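Local coordinates for protein putative SnoaL-like polyketide cyclase (Jannaschia sp., PDB 3KKG) that is of unknown function but has a SnoaL-like, NTF2-type fold and probably acts as a polyketide cyclase (lyase), at residues D27-V32 and F60-F65. Residues are numbered along the deposited sequence; the frame is centred on the assembly and turned at random.
Sequences DGWRDV and FNAVLF
The indole of W29 is held between two side chains: N61 OD1 sits over the outer part of one face, R30 CG covers the centre of the opposite face, 3.6 Å from the ring plane, and A62 CB lies level with the ring at its edge. The contact joins two helices of the NTF2-like (SnoaL) alpha+beta fold, 29-36 and 54-67, with G28 as N-cap of the first. The amide of N61 stands steeply to the ring (76°), and its oxygen, with CB beside it, does the touching: N61 OD1 lies 3.4 Å from W29 CZ3. With CG of W29 lodged between backbone N and carbonyl carbon (chi1 64°), the indole reaches across to the second helix, where W29 CZ2 lies 3.9 Å from A62 CB. I58, on the same helix, also touches W29 and R30, while W33 meets the indole edge-to-face. Replacing W29 by an alanine is likely to open a gap between the two helices and to leave the side chains of R30 and N61 freer to turn. The R30 chain, extended from CG to NE, carries its guanidinium over W29 CZ2, which lies 3.7 Å from the guanidinium plane, and brings R30 NH2 to 3.5 Å from A62 CB.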
# COMPACT_ATOMS: atom_id res chain seq x y z
N ASP A 27 8.29 -13.48 -20.14
CA ASP A 27 9.15 -13.07 -21.24
C ASP A 27 8.50 -11.99 -22.06
O ASP A 27 7.31 -12.09 -22.40
CB ASP A 27 9.39 -14.23 -22.15
CG ASP A 27 10.61 -14.96 -21.80
OD1 ASP A 27 11.07 -14.93 -20.64
OD2 ASP A 27 11.11 -15.55 -22.73
N GLY A 28 9.29 -10.95 -22.30
CA GLY A 28 8.85 -9.83 -23.12
C GLY A 28 8.29 -8.66 -22.36
O GLY A 28 7.90 -7.66 -22.95
N TRP A 29 8.31 -8.72 -21.02
CA TRP A 29 7.71 -7.68 -20.23
C TRP A 29 8.33 -6.32 -20.43
O TRP A 29 7.65 -5.31 -20.36
CB TRP A 29 7.74 -8.05 -18.73
CG TRP A 29 9.08 -8.17 -18.09
CD1 TRP A 29 9.83 -9.29 -18.01
CD2 TRP A 29 9.82 -7.14 -17.44
NE1 TRP A 29 11.02 -9.03 -17.34
CE2 TRP A 29 11.04 -7.71 -16.97
CE3 TRP A 29 9.59 -5.78 -17.23
CZ2 TRP A 29 12.01 -6.97 -16.27
CZ3 TRP A 29 10.55 -5.04 -16.51
CH2 TRP A 29 11.74 -5.64 -16.05
N ARG A 30 9.64 -6.29 -20.72
CA ARG A 30 10.32 -5.03 -20.84
C ARG A 30 9.74 -4.19 -21.94
O ARG A 30 9.61 -2.98 -21.81
CB ARG A 30 11.82 -5.24 -21.04
CG ARG A 30 12.54 -5.77 -19.79
CD ARG A 30 13.99 -5.95 -20.15
NE ARG A 30 14.84 -6.40 -19.07
CZ ARG A 30 14.90 -7.64 -18.60
NH1 ARG A 30 14.10 -8.59 -19.06
NH2 ARG A 30 15.78 -7.93 -17.65
N ASP A 31 9.45 -4.84 -23.07
CA ASP A 31 8.89 -4.11 -24.19
C ASP A 31 7.49 -3.61 -23.88
O ASP A 31 7.11 -2.54 -24.35
CB ASP A 31 8.93 -4.96 -25.46
CG ASP A 31 10.35 -5.14 -25.98
OD1 ASP A 31 11.22 -4.23 -25.81
OD2 ASP A 31 10.58 -6.19 -26.61
N VAL A 32 6.76 -4.33 -23.02
CA VAL A 32 5.44 -3.85 -22.58
C VAL A 32 5.62 -2.59 -21.71
O VAL A 32 4.91 -1.61 -21.83
CB VAL A 32 4.62 -4.94 -21.81
CG1 VAL A 32 3.30 -4.34 -21.24
CG2 VAL A 32 4.33 -6.15 -22.71
N PHE A 60 15.62 -2.06 -12.18
CA PHE A 60 15.27 -2.30 -10.79
C PHE A 60 14.25 -3.44 -10.71
O PHE A 60 14.33 -4.34 -9.85
CB PHE A 60 14.72 -1.01 -10.17
CG PHE A 60 14.32 -1.16 -8.74
CD1 PHE A 60 15.25 -1.03 -7.74
CD2 PHE A 60 13.02 -1.46 -8.39
CE1 PHE A 60 14.87 -1.18 -6.41
CE2 PHE A 60 12.64 -1.61 -7.04
CZ PHE A 60 13.55 -1.48 -6.07
N ASN A 61 13.22 -3.41 -11.57
CA ASN A 61 12.24 -4.49 -11.56
C ASN A 61 12.87 -5.85 -11.85
O ASN A 61 12.55 -6.84 -11.20
CB ASN A 61 11.13 -4.19 -12.60
CG ASN A 61 9.88 -4.98 -12.39
OD1 ASN A 61 9.38 -5.65 -13.33
ND2 ASN A 61 9.28 -4.83 -11.28
N ALA A 62 13.79 -5.86 -12.81
CA ALA A 62 14.49 -7.07 -13.17
C ALA A 62 15.23 -7.67 -11.98
O ALA A 62 15.15 -8.88 -11.78
CB ALA A 62 15.46 -6.83 -14.37
N VAL A 63 15.86 -6.81 -11.18
CA VAL A 63 16.56 -7.27 -9.96
C VAL A 63 15.60 -7.95 -9.01
O VAL A 63 15.86 -9.01 -8.48
CB VAL A 63 17.33 -6.12 -9.25
CG1 VAL A 63 17.82 -6.55 -7.83
CG2 VAL A 63 18.47 -5.67 -10.11
N LEU A 64 14.44 -7.34 -8.78
CA LEU A 64 13.48 -7.96 -7.91
C LEU A 64 13.10 -9.36 -8.38
O LEU A 64 12.99 -10.30 -7.59
CB LEU A 64 12.21 -7.08 -7.76
CG LEU A 64 12.36 -5.67 -7.18
CD1 LEU A 64 11.01 -4.90 -7.25
CD2 LEU A 64 12.85 -5.74 -5.73
N PHE A 65 12.79 -9.52 -9.68
CA PHE A 65 12.39 -10.79 -10.22
C PHE A 65 13.49 -11.85 -10.28
O PHE A 65 13.19 -13.01 -10.39
CB PHE A 65 11.68 -10.62 -11.58
CG PHE A 65 10.25 -10.14 -11.41
CD1 PHE A 65 9.96 -8.82 -11.31
CD2 PHE A 65 9.24 -11.06 -11.31
CE1 PHE A 65 8.67 -8.37 -11.09
CE2 PHE A 65 7.94 -10.66 -11.12
CZ PHE A 65 7.65 -9.30 -11.00